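PDB 1VDH: coproheme decarboxylase from Thermus thermophilus, which catalyses the hydrogen peroxide-dependent decarboxylation of Fe-coproporphyrin III to heme b, the last step of coproporphyrin-dependent heme synthesis, and works as a homopentamer. Local coordinates for residues E13-L18 against L77-G82; D20-D25 against R100-S105; Q59-I64 against P134-S139; S107-V112 against Q191-W196. All coordinates share one frame; numbering follows the deposited sequence.

All four contacts involve one curled antiparallel sheet of the chlorite dismutase family. Contacts 1 and 2 share strand 10-24, which pairs with strand 74-80 in the first and with strand 102-116 in the second, their centres about 21 Å apart. Contact 3 lies about 11 Å from contact 1 and leans a loop on strand 61-67, the neighbour of strand 74-80. Contact 4, also about 11 Å from contact 1, sets another loop against strand 102-116. Along the chain, contact 1 alternates with contacts 2 and 3, but closes before contact 4 opens. Distant strands are joined in one sheet, two loops lean on it, and contacts 1, 2 and 4 touch a second subunit.

Contact 1: residues E13-L18 against L77-G82; sequences EGWHVL and LNLRPG
The imidazole of His16 lies flat against the backbone of Gly82, whose CA stands over the ring centre, 3.6 Å from the centroid, in a CH-pi contact. Followed outward, His16 CB touches both Arg80 O and Gly82 O, the latter at 3.7 Å. CG comes next, turned anti to the carbonyl carbon (chi1 -70°), and it meets Gly82 C and CA. ND1 lies 3.5 Å from Gly82 C. CD2, CE1 and NE2 all lie under Gly82 CA, and CD2 and NE2 also come near Pro81 O. A histidine suits the place, its flat ring lying on the main chain while ND1 hydrogen-bonds to the hydroxyl of Tyr109.

The face carrying Val17 and Leu79 is apolar: Val17 CG2 packs on Leu79 CG at 3.8 Å, the two side chains running alongside each other, and Val17 CG1 meets Leu77 CD1. Trp15 crosses Leu79 at about a right angle, touching its CB through CE3. Between the strands, His16 N reaches Arg80 O at 2.6 Å and Leu18 N reaches Asn78 O at 2.8 Å, each answered by the return bond. Alternating hydrogen-bonded and non-hydrogen-bonded pairs typify an antiparallel sheet, here that of the chlorite dismutase family's barrel fold.

Contact 2: residues D20-D25 against R100-S105; sequences DFRLLD and RYLGRS
An antiparallel strand pairing within the curled sheet of the chlorite dismutase fold joins residues 20-25 to 100-105, and a salt-bridge network of Asp20, Arg22 and Arg104 lies on one of its faces. Leu23 and Gly103 form the hydrogen-bonded pair, Leu23 N to Gly103 O at 2.7 Å with the reverse bond beside it. Asp25 N to Tyr101 O and Ser105 N to Phe21 O continue the pattern on the two flanks.

Arg22 holds Asp20 side-on with two nitrogens. NE goes to OD1 at 2.8 Å, somewhat out of the carboxylate plane, while NH2 takes the syn lone pair of OD2 at 2.9 Å. The guanidinium of Arg104 stacks on that of Arg22, planes 13° apart and centres 4.6 Å apart, with Arg104 CG over the face of Arg22. Arg104 bends at chi3 (73°), which lays its head over Arg22. The nearby carboxylates probably offset the like charges: Asp20 OD1 makes a long salt bridge to Arg104 NH2, whose stronger partner is Glu90. Arginine suits both positions because its flat head can stack through a face while its N-H groups bond at the rim.

A leucine in place of Arg22 would probably leave the Asp20 carboxylate without its two-nitrogen grip and take away the flat surface on which Arg104 lies.

At the far end Leu24 CD1 touches Leu102 CD2 at 3.9 Å. At the guanidinium edge of Arg22, a water accepts from NH1 at 3.0 Å and donates to Leu102 O at 2.7 Å.

Contact 3: residues Q59-I64 against P134-S139; sequences QGSYGI and PRVPKS
Ser61 OG is gripped from two directions: Val136 N donates to it across the contact at 2.8 Å with an almost straight N-H...O angle of 171°, and it is also hydrogen-bonded to the carboxylate of Glu55. The hydroxyl stands anti to the backbone N of Ser61 (chi1 -170°), which carries it out toward the loop. Serine suits the spot, being short enough to sit between strand and loop and able to accept and donate at one atom. An alanine here is likely to leave Val136 N without its acceptor and to cost Glu55 one of its partners.

One residue along, the ammonium of Lys138 bonds to Tyr62 O at 2.8 Å, coming in tilted from the carbonyl plane. The lysine chain bends at chi2 (-62°), which brings its tip back to the strand, and NZ also stands 4.3 Å from the centroid of the Tyr62 ring, an off-centre cation-pi contact. Its salt bridge to Glu55 supplies the opposite charge. Val136 packs on the strand backbone, its CB 3.5 Å from Tyr62 O and its CG1 4.1 Å from Gly63 CA. A beta carbon on Gly63 would run into that methyl, so glycine fits here.

Glu55, in the last turn of helix 34-56, thus ties that helix to both segments. The loop leading from strand 102-116 to strand 141-152 lies against strand 61-67, and Pro134 and Val136 pack on Leu79 of the adjoining strand 74-80.

Contact 4: residues S107-V112 against Q191-W196; sequences SFYSVV and QGLDDW
The ring of Phe108 and the carboxylate of Asp194 are nearly parallel, planes 11° apart, with Asp194 CB over the ring face, 3.9 Å from Phe108 CE1. Trp196 crosses the same phenylalanine at about a right angle, its CB meeting CE1 and CZ. The carboxylate also reaches the strand, since Asp194 OD1 offers its anti lone pair to Tyr109 N at 2.8 Å. OD2 uses its own anti lone pair for Asp195 N at 2.7 Å. Aspartate is apt here because its two oxygens hold strand and loop at once. Waters donate to each oxygen, one joining OD2 to Ser107 O and the other linking OD1 to Ser107 OG, a hydroxyl also hydrogen-bonded to His70 of the second subunit.

Leu193 slants across Tyr109, its CB 3.8 Å from Tyr109 CD1. With CG anti to the carbonyl carbon (chi1 -50°), Leu193 CD1 meets both Val111 CG2, at 3.6 Å, and the Tyr109 ring. Tyr109 O is buried with no partner in the model.

The loop 191-196, between strands 184-189 and 198-204, thereby rests on strand 102-116. Trp196 also packs on Pro146 and Asn148 of strand 141-152, predicted to bind Fe-coproporphyrin III, while Tyr109 leans on helix 83-95 through Leu83 and Leu86.

Contact 1: residues E13-L18 against L77-G82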
# COMPACT_ATOMS: atom_id res chain seq x y z
N GLU A 13 -5.34 -31.86 -8.31
CA GLU A 13 -5.80 -30.65 -8.97
C GLU A 13 -6.99 -30.92 -9.87
O GLU A 13 -7.05 -31.95 -10.54
CB GLU A 13 -4.68 -30.02 -9.80
CG GLU A 13 -3.62 -29.28 -8.99
CD GLU A 13 -2.83 -30.19 -8.07
OE1 GLU A 13 -2.29 -31.20 -8.56
OE2 GLU A 13 -2.74 -29.88 -6.87
N GLY A 14 -7.94 -29.98 -9.88
CA GLY A 14 -9.12 -30.11 -10.71
C GLY A 14 -9.20 -28.95 -11.67
O GLY A 14 -8.20 -28.56 -12.28
N TRP A 15 -10.39 -28.38 -11.81
CA TRP A 15 -10.60 -27.24 -12.71
C TRP A 15 -9.80 -26.01 -12.29
O TRP A 15 -9.53 -25.80 -11.11
CB TRP A 15 -12.08 -26.86 -12.76
CG TRP A 15 -12.93 -27.64 -13.72
CD1 TRP A 15 -12.50 -28.43 -14.75
CD2 TRP A 15 -14.36 -27.70 -13.74
NE1 TRP A 15 -13.58 -28.96 -15.42
CE2 TRP A 15 -14.73 -28.53 -14.82
CE3 TRP A 15 -15.37 -27.12 -12.95
CZ2 TRP A 15 -16.07 -28.80 -15.13
CZ3 TRP A 15 -16.70 -27.39 -13.26
CH2 TRP A 15 -17.03 -28.23 -14.34
N HIS A 16 -9.40 -25.22 -13.29
CA HIS A 16 -8.68 -23.98 -13.06
C HIS A 16 -9.77 -22.95 -12.77
O HIS A 16 -10.88 -23.05 -13.29
CB HIS A 16 -7.87 -23.58 -14.28
CG HIS A 16 -6.71 -24.49 -14.54
ND1 HIS A 16 -5.46 -24.01 -14.89
CD2 HIS A 16 -6.60 -25.83 -14.48
CE1 HIS A 16 -4.63 -25.03 -15.03
NE2 HIS A 16 -5.29 -26.15 -14.79
N VAL A 17 -9.45 -21.97 -11.93
CA VAL A 17 -10.43 -20.97 -11.52
C VAL A 17 -9.95 -19.54 -11.70
O VAL A 17 -8.81 -19.20 -11.38
CB VAL A 17 -10.77 -21.15 -10.02
CG1 VAL A 17 -11.96 -20.29 -9.65
CG2 VAL A 17 -11.03 -22.62 -9.69
N LEU A 18 -10.85 -18.69 -12.19
CA LEU A 18 -10.54 -17.28 -12.34
C LEU A 18 -11.61 -16.41 -11.69
O LEU A 18 -12.80 -16.53 -12.01
CB LEU A 18 -10.39 -16.88 -13.81
CG LEU A 18 -10.20 -15.37 -14.04
CD1 LEU A 18 -8.87 -14.91 -13.45
CD2 LEU A 18 -10.26 -15.04 -15.52
N LEU A 77 -17.03 -15.10 -12.11
CA LEU A 77 -16.34 -16.31 -11.69
C LEU A 77 -16.44 -17.37 -12.77
O LEU A 77 -17.54 -17.68 -13.24
CB LEU A 77 -16.95 -16.83 -10.38
CG LEU A 77 -16.43 -18.18 -9.85
CD1 LEU A 77 -14.93 -18.12 -9.59
CD2 LEU A 77 -17.18 -18.56 -8.57
N ASN A 78 -15.29 -17.92 -13.16
CA ASN A 78 -15.25 -18.95 -14.19
C ASN A 78 -14.29 -20.07 -13.83
O ASN A 78 -13.22 -19.84 -13.26
CB ASN A 78 -14.84 -18.36 -15.54
CG ASN A 78 -16.00 -17.78 -16.31
OD1 ASN A 78 -16.79 -18.52 -16.90
ND2 ASN A 78 -16.12 -16.46 -16.32
N LEU A 79 -14.71 -21.30 -14.13
CA LEU A 79 -13.89 -22.49 -13.89
C LEU A 79 -13.80 -23.24 -15.22
O LEU A 79 -14.79 -23.35 -15.94
CB LEU A 79 -14.52 -23.39 -12.82
CG LEU A 79 -14.43 -22.92 -11.36
CD1 LEU A 79 -15.55 -21.94 -11.06
CD2 LEU A 79 -14.52 -24.12 -10.42
N ARG A 80 -12.60 -23.70 -15.57
CA ARG A 80 -12.36 -24.41 -16.83
C ARG A 80 -11.30 -25.49 -16.62
O ARG A 80 -10.59 -25.48 -15.61
CB ARG A 80 -11.86 -23.43 -17.90
CG ARG A 80 -12.79 -22.26 -18.24
CD ARG A 80 -14.04 -22.70 -19.00
NE ARG A 80 -14.76 -21.54 -19.53
CZ ARG A 80 -15.65 -20.82 -18.85
NH1 ARG A 80 -15.97 -21.14 -17.60
NH2 ARG A 80 -16.16 -19.72 -19.39
N PRO A 81 -11.18 -26.44 -17.57
CA PRO A 81 -10.20 -27.53 -17.49
C PRO A 81 -8.73 -27.07 -17.61
O PRO A 81 -7.82 -27.88 -17.44
CB PRO A 81 -10.59 -28.43 -18.67
CG PRO A 81 -12.04 -28.15 -18.87
CD PRO A 81 -12.10 -26.65 -18.70
N GLY A 82 -8.52 -25.79 -17.90
CA GLY A 82 -7.16 -25.28 -18.03
C GLY A 82 -7.08 -23.76 -18.03
O GLY A 82 -8.11 -23.09 -17.92

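Contact 2: residues D20-D25 against R100-S105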
# COMPACT_ATOMS: atom_id res chain seq x y z
N ASP A 20 -12.77 -12.74 -11.42
CA ASP A 20 -12.58 -11.49 -12.13
C ASP A 20 -13.51 -10.45 -11.53
O ASP A 20 -14.71 -10.43 -11.82
CB ASP A 20 -12.89 -11.71 -13.63
CG ASP A 20 -12.56 -10.50 -14.50
OD1 ASP A 20 -12.39 -9.37 -13.99
OD2 ASP A 20 -12.50 -10.68 -15.73
N PHE A 21 -12.95 -9.61 -10.66
CA PHE A 21 -13.70 -8.54 -10.00
C PHE A 21 -13.56 -7.23 -10.76
O PHE A 21 -12.44 -6.80 -11.05
CB PHE A 21 -13.19 -8.32 -8.56
CG PHE A 21 -13.48 -9.46 -7.63
CD1 PHE A 21 -14.70 -9.54 -6.98
CD2 PHE A 21 -12.51 -10.43 -7.38
CE1 PHE A 21 -14.96 -10.56 -6.07
CE2 PHE A 21 -12.76 -11.46 -6.47
CZ PHE A 21 -13.98 -11.53 -5.82
N ARG A 22 -14.68 -6.57 -11.01
CA ARG A 22 -14.67 -5.30 -11.72
C ARG A 22 -15.59 -4.29 -11.07
O ARG A 22 -16.53 -4.65 -10.35
CB ARG A 22 -15.09 -5.51 -13.18
CG ARG A 22 -14.35 -6.64 -13.87
CD ARG A 22 -13.80 -6.24 -15.21
NE ARG A 22 -13.15 -7.38 -15.85
CZ ARG A 22 -12.61 -7.36 -17.06
NH1 ARG A 22 -12.63 -6.25 -17.79
NH2 ARG A 22 -12.07 -8.47 -17.54
N LEU A 23 -15.27 -3.01 -11.29
CA LEU A 23 -16.07 -1.91 -10.76
C LEU A 23 -16.84 -1.30 -11.92
O LEU A 23 -16.31 -1.16 -13.03
CB LEU A 23 -15.16 -0.84 -10.14
CG LEU A 23 -14.58 -1.15 -8.76
CD1 LEU A 23 -13.49 -0.15 -8.45
CD2 LEU A 23 -15.69 -1.10 -7.69
N LEU A 24 -18.09 -0.94 -11.67
CA LEU A 24 -18.93 -0.35 -12.71
C LEU A 24 -18.85 1.18 -12.68
O LEU A 24 -18.91 1.80 -11.61
CB LEU A 24 -20.38 -0.80 -12.53
CG LEU A 24 -21.42 -0.15 -13.46
CD1 LEU A 24 -21.21 -0.62 -14.90
CD2 LEU A 24 -22.82 -0.51 -12.98
N ASP A 25 -18.64 1.78 -13.84
CA ASP A 25 -18.61 3.23 -13.92
C ASP A 25 -20.09 3.61 -14.06
O ASP A 25 -20.62 3.72 -15.17
CB ASP A 25 -17.82 3.69 -15.15
CG ASP A 25 -17.63 5.21 -15.20
OD1 ASP A 25 -18.40 5.95 -14.55
OD2 ASP A 25 -16.70 5.66 -15.89
N ARG A 100 -16.27 -1.44 -21.46
CA ARG A 100 -15.82 -0.06 -21.62
C ARG A 100 -16.30 0.74 -20.40
O ARG A 100 -15.78 1.81 -20.10
CB ARG A 100 -16.39 0.57 -22.90
CG ARG A 100 -16.01 -0.14 -24.19
CD ARG A 100 -16.52 0.63 -25.41
NE ARG A 100 -16.55 -0.19 -26.63
CZ ARG A 100 -15.49 -0.74 -27.20
NH1 ARG A 100 -15.63 -1.47 -28.31
NH2 ARG A 100 -14.28 -0.57 -26.69
N TYR A 101 -17.31 0.20 -19.72
CA TYR A 101 -17.88 0.83 -18.53
C TYR A 101 -17.41 0.13 -17.25
O TYR A 101 -17.96 0.36 -16.17
CB TYR A 101 -19.41 0.81 -18.61
CG TYR A 101 -19.95 1.42 -19.88
CD1 TYR A 101 -20.26 2.78 -19.94
CD2 TYR A 101 -20.12 0.65 -21.03
CE1 TYR A 101 -20.73 3.36 -21.12
CE2 TYR A 101 -20.59 1.22 -22.21
CZ TYR A 101 -20.90 2.57 -22.25
OH TYR A 101 -21.36 3.14 -23.41
N LEU A 102 -16.40 -0.72 -17.37
CA LEU A 102 -15.86 -1.45 -16.23
C LEU A 102 -14.38 -1.19 -16.00
O LEU A 102 -13.63 -0.91 -16.93
CB LEU A 102 -16.07 -2.96 -16.40
CG LEU A 102 -17.49 -3.49 -16.54
CD1 LEU A 102 -17.43 -4.99 -16.77
CD2 LEU A 102 -18.30 -3.15 -15.29
N GLY A 103 -13.98 -1.31 -14.74
CA GLY A 103 -12.59 -1.15 -14.36
C GLY A 103 -12.24 -2.39 -13.56
O GLY A 103 -13.02 -2.79 -12.69
N ARG A 104 -11.10 -3.02 -13.85
CA ARG A 104 -10.71 -4.21 -13.10
C ARG A 104 -10.21 -3.77 -11.73
O ARG A 104 -9.33 -2.92 -11.63
CB ARG A 104 -9.59 -4.99 -13.81
CG ARG A 104 -9.94 -5.49 -15.20
CD ARG A 104 -8.95 -6.57 -15.67
NE ARG A 104 -9.17 -7.84 -14.97
CZ ARG A 104 -8.69 -9.01 -15.39
NH1 ARG A 104 -7.95 -9.09 -16.49
NH2 ARG A 104 -8.99 -10.12 -14.73
N SER A 105 -10.78 -4.33 -10.67
CA SER A 105 -10.38 -3.93 -9.32
C SER A 105 -9.57 -4.99 -8.58
O SER A 105 -8.74 -4.66 -7.73
CB SER A 105 -11.60 -3.52 -8.49
OG SER A 105 -12.50 -4.60 -8.33
O HOH W 1 -10.35 -8.27 -12.59
O HOH W 2 -12.73 -3.29 -17.91

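Contact 3: residues Q59-I64 against P134-S139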
# COMPACT_ATOMS: atom_id res chain seq x y z
N GLN A 59 -17.93 -28.70 -19.51
CA GLN A 59 -16.60 -28.17 -19.78
C GLN A 59 -16.21 -26.99 -18.90
O GLN A 59 -15.31 -26.22 -19.25
CB GLN A 59 -16.49 -27.75 -21.26
CG GLN A 59 -16.82 -28.84 -22.26
CD GLN A 59 -15.96 -30.07 -22.07
OE1 GLN A 59 -14.76 -29.98 -21.77
NE2 GLN A 59 -16.57 -31.24 -22.23
N GLY A 60 -16.91 -26.82 -17.78
CA GLY A 60 -16.62 -25.73 -16.87
C GLY A 60 -17.86 -25.26 -16.15
O GLY A 60 -18.91 -25.90 -16.20
N SER A 61 -17.75 -24.12 -15.47
CA SER A 61 -18.87 -23.55 -14.73
C SER A 61 -18.63 -22.06 -14.53
O SER A 61 -17.50 -21.58 -14.69
CB SER A 61 -19.02 -24.26 -13.37
OG SER A 61 -20.23 -23.89 -12.73
N TYR A 62 -19.68 -21.31 -14.22
CA TYR A 62 -19.55 -19.87 -14.01
C TYR A 62 -20.63 -19.30 -13.09
O TYR A 62 -21.63 -19.95 -12.79
CB TYR A 62 -19.61 -19.12 -15.34
CG TYR A 62 -21.03 -18.85 -15.81
CD1 TYR A 62 -21.60 -17.59 -15.66
CD2 TYR A 62 -21.81 -19.87 -16.35
CE1 TYR A 62 -22.92 -17.35 -16.02
CE2 TYR A 62 -23.14 -19.64 -16.72
CZ TYR A 62 -23.69 -18.38 -16.55
OH TYR A 62 -24.99 -18.13 -16.91
N GLY A 63 -20.42 -18.04 -12.71
CA GLY A 63 -21.36 -17.33 -11.87
C GLY A 63 -21.05 -15.85 -11.94
O GLY A 63 -19.88 -15.46 -12.08
N ILE A 64 -22.09 -15.02 -11.93
CA ILE A 64 -21.91 -13.57 -11.96
C ILE A 64 -22.58 -13.02 -10.71
O ILE A 64 -23.73 -13.35 -10.42
CB ILE A 64 -22.50 -12.93 -13.23
CG1 ILE A 64 -21.74 -13.45 -14.47
CG2 ILE A 64 -22.40 -11.40 -13.16
CD1 ILE A 64 -22.25 -12.89 -15.80
N PRO A 134 -16.18 -28.72 -9.35
CA PRO A 134 -17.36 -28.13 -8.69
C PRO A 134 -18.13 -27.13 -9.54
O PRO A 134 -17.54 -26.23 -10.15
CB PRO A 134 -16.75 -27.46 -7.46
CG PRO A 134 -15.43 -26.94 -8.00
CD PRO A 134 -14.94 -28.12 -8.83
N ARG A 135 -19.44 -27.31 -9.60
CA ARG A 135 -20.30 -26.40 -10.35
C ARG A 135 -20.72 -25.29 -9.42
O ARG A 135 -21.01 -25.52 -8.24
CB ARG A 135 -21.55 -27.12 -10.87
CG ARG A 135 -21.40 -27.72 -12.25
CD ARG A 135 -20.41 -28.87 -12.28
NE ARG A 135 -20.45 -29.58 -13.55
CZ ARG A 135 -19.73 -30.66 -13.84
NH1 ARG A 135 -19.85 -31.24 -15.03
NH2 ARG A 135 -18.88 -31.15 -12.95
N VAL A 136 -20.74 -24.07 -9.94
CA VAL A 136 -21.14 -22.89 -9.17
C VAL A 136 -22.66 -22.90 -8.98
O VAL A 136 -23.40 -22.97 -9.96
CB VAL A 136 -20.72 -21.60 -9.90
CG1 VAL A 136 -21.21 -20.39 -9.16
CG2 VAL A 136 -19.21 -21.55 -10.07
N PRO A 137 -23.15 -22.84 -7.72
CA PRO A 137 -24.59 -22.84 -7.47
C PRO A 137 -25.29 -21.63 -8.09
O PRO A 137 -24.70 -20.55 -8.22
CB PRO A 137 -24.68 -22.88 -5.94
CG PRO A 137 -23.37 -22.31 -5.48
CD PRO A 137 -22.39 -22.88 -6.46
N LYS A 138 -26.55 -21.81 -8.49
CA LYS A 138 -27.30 -20.76 -9.16
C LYS A 138 -28.27 -19.93 -8.33
O LYS A 138 -29.30 -19.48 -8.84
CB LYS A 138 -28.01 -21.35 -10.38
CG LYS A 138 -27.11 -22.19 -11.27
CD LYS A 138 -25.98 -21.36 -11.85
CE LYS A 138 -25.06 -22.22 -12.69
NZ LYS A 138 -23.99 -21.41 -13.32
N SER A 139 -27.93 -19.69 -7.07
CA SER A 139 -28.77 -18.89 -6.19
C SER A 139 -27.94 -18.55 -4.96
O SER A 139 -26.83 -19.06 -4.79
CB SER A 139 -30.01 -19.68 -5.76
OG SER A 139 -29.66 -20.82 -4.99
O HOH W 3 -20.20 -28.20 -16.07
O HOH W 4 -26.49 -20.23 -15.44

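Contact 4: residues S107-V112 against Q191-W196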
# COMPACT_ATOMS: atom_id res chain seq x y z
N SER A 107 -8.51 -9.64 -8.86
CA SER A 107 -8.63 -10.91 -9.58
C SER A 107 -7.83 -11.97 -8.85
O SER A 107 -7.01 -11.65 -7.98
CB SER A 107 -8.11 -10.78 -11.02
OG SER A 107 -6.70 -10.73 -11.06
N PHE A 108 -8.06 -13.23 -9.20
CA PHE A 108 -7.34 -14.33 -8.58
C PHE A 108 -7.36 -15.53 -9.51
O PHE A 108 -8.41 -15.90 -10.04
CB PHE A 108 -7.98 -14.70 -7.24
CG PHE A 108 -7.04 -15.43 -6.30
CD1 PHE A 108 -5.99 -14.75 -5.69
CD2 PHE A 108 -7.21 -16.79 -6.03
CE1 PHE A 108 -5.12 -15.41 -4.82
CE2 PHE A 108 -6.34 -17.46 -5.17
CZ PHE A 108 -5.29 -16.77 -4.56
N TYR A 109 -6.18 -16.08 -9.76
CA TYR A 109 -6.06 -17.26 -10.61
C TYR A 109 -5.62 -18.41 -9.71
O TYR A 109 -4.60 -18.32 -9.02
CB TYR A 109 -5.05 -17.04 -11.73
CG TYR A 109 -4.70 -18.31 -12.48
CD1 TYR A 109 -3.37 -18.65 -12.72
CD2 TYR A 109 -5.70 -19.18 -12.92
CE1 TYR A 109 -3.04 -19.83 -13.38
CE2 TYR A 109 -5.37 -20.37 -13.58
CZ TYR A 109 -4.04 -20.68 -13.81
OH TYR A 109 -3.70 -21.85 -14.46
N SER A 110 -6.40 -19.49 -9.73
CA SER A 110 -6.10 -20.64 -8.90
C SER A 110 -6.60 -21.94 -9.53
O SER A 110 -7.25 -21.91 -10.57
CB SER A 110 -6.75 -20.45 -7.52
OG SER A 110 -8.15 -20.33 -7.64
N VAL A 111 -6.29 -23.06 -8.89
CA VAL A 111 -6.70 -24.38 -9.37
C VAL A 111 -7.36 -25.16 -8.24
O VAL A 111 -6.78 -25.29 -7.16
CB VAL A 111 -5.48 -25.19 -9.90
CG1 VAL A 111 -5.93 -26.57 -10.37
CG2 VAL A 111 -4.80 -24.45 -11.05
N VAL A 112 -8.57 -25.67 -8.48
CA VAL A 112 -9.30 -26.45 -7.47
C VAL A 112 -8.35 -27.50 -6.91
O VAL A 112 -7.73 -28.27 -7.65
CB VAL A 112 -10.57 -27.12 -8.06
CG1 VAL A 112 -11.20 -28.07 -7.04
CG2 VAL A 112 -11.58 -26.04 -8.44
N GLN A 191 -0.58 -21.42 -5.18
CA GLN A 191 0.81 -21.40 -4.74
C GLN A 191 1.81 -20.68 -5.66
O GLN A 191 2.33 -19.61 -5.30
CB GLN A 191 1.26 -22.82 -4.38
CG GLN A 191 0.55 -23.36 -3.13
CD GLN A 191 -0.72 -24.17 -3.43
OE1 GLN A 191 -1.31 -24.07 -4.51
NE2 GLN A 191 -1.13 -24.98 -2.46
N GLY A 192 2.05 -21.21 -6.85
CA GLY A 192 2.96 -20.54 -7.77
C GLY A 192 2.18 -19.92 -8.92
O GLY A 192 2.71 -19.73 -10.02
N LEU A 193 0.93 -19.53 -8.64
CA LEU A 193 0.05 -18.97 -9.65
C LEU A 193 -0.44 -17.55 -9.38
O LEU A 193 -0.78 -16.82 -10.31
CB LEU A 193 -1.16 -19.89 -9.84
CG LEU A 193 -0.82 -21.36 -10.07
CD1 LEU A 193 -2.11 -22.16 -10.23
CD2 LEU A 193 0.06 -21.51 -11.30
N ASP A 194 -0.54 -17.17 -8.10
CA ASP A 194 -0.99 -15.84 -7.75
C ASP A 194 -0.37 -15.39 -6.42
O ASP A 194 0.46 -16.09 -5.86
CB ASP A 194 -2.53 -15.77 -7.73
CG ASP A 194 -3.06 -14.41 -8.19
OD1 ASP A 194 -4.07 -14.37 -8.92
OD2 ASP A 194 -2.48 -13.37 -7.82
N ASP A 195 -0.82 -14.25 -5.91
CA ASP A 195 -0.26 -13.66 -4.69
C ASP A 195 -0.48 -14.35 -3.35
O ASP A 195 0.24 -14.05 -2.39
CB ASP A 195 -0.66 -12.19 -4.61
CG ASP A 195 -0.16 -11.38 -5.80
OD1 ASP A 195 0.51 -11.95 -6.69
OD2 ASP A 195 -0.46 -10.17 -5.86
N TRP A 196 -1.45 -15.26 -3.28
CA TRP A 196 -1.74 -15.99 -2.05
C TRP A 196 -1.70 -17.49 -2.35
O TRP A 196 -1.84 -17.89 -3.51
CB TRP A 196 -3.11 -15.60 -1.49
CG TRP A 196 -3.25 -14.14 -1.14
CD1 TRP A 196 -3.46 -13.10 -2.01
CD2 TRP A 196 -3.18 -13.55 0.17
NE1 TRP A 196 -3.54 -11.92 -1.32
CE2 TRP A 196 -3.37 -12.16 0.01
CE3 TRP A 196 -2.99 -14.08 1.46
CZ2 TRP A 196 -3.37 -11.28 1.10
CZ3 TRP A 196 -2.99 -13.20 2.54
CH2 TRP A 196 -3.17 -11.81 2.36
O HOH W 5 -4.37 -11.38 -7.36
O HOH W 6 -4.70 -12.54 -10.80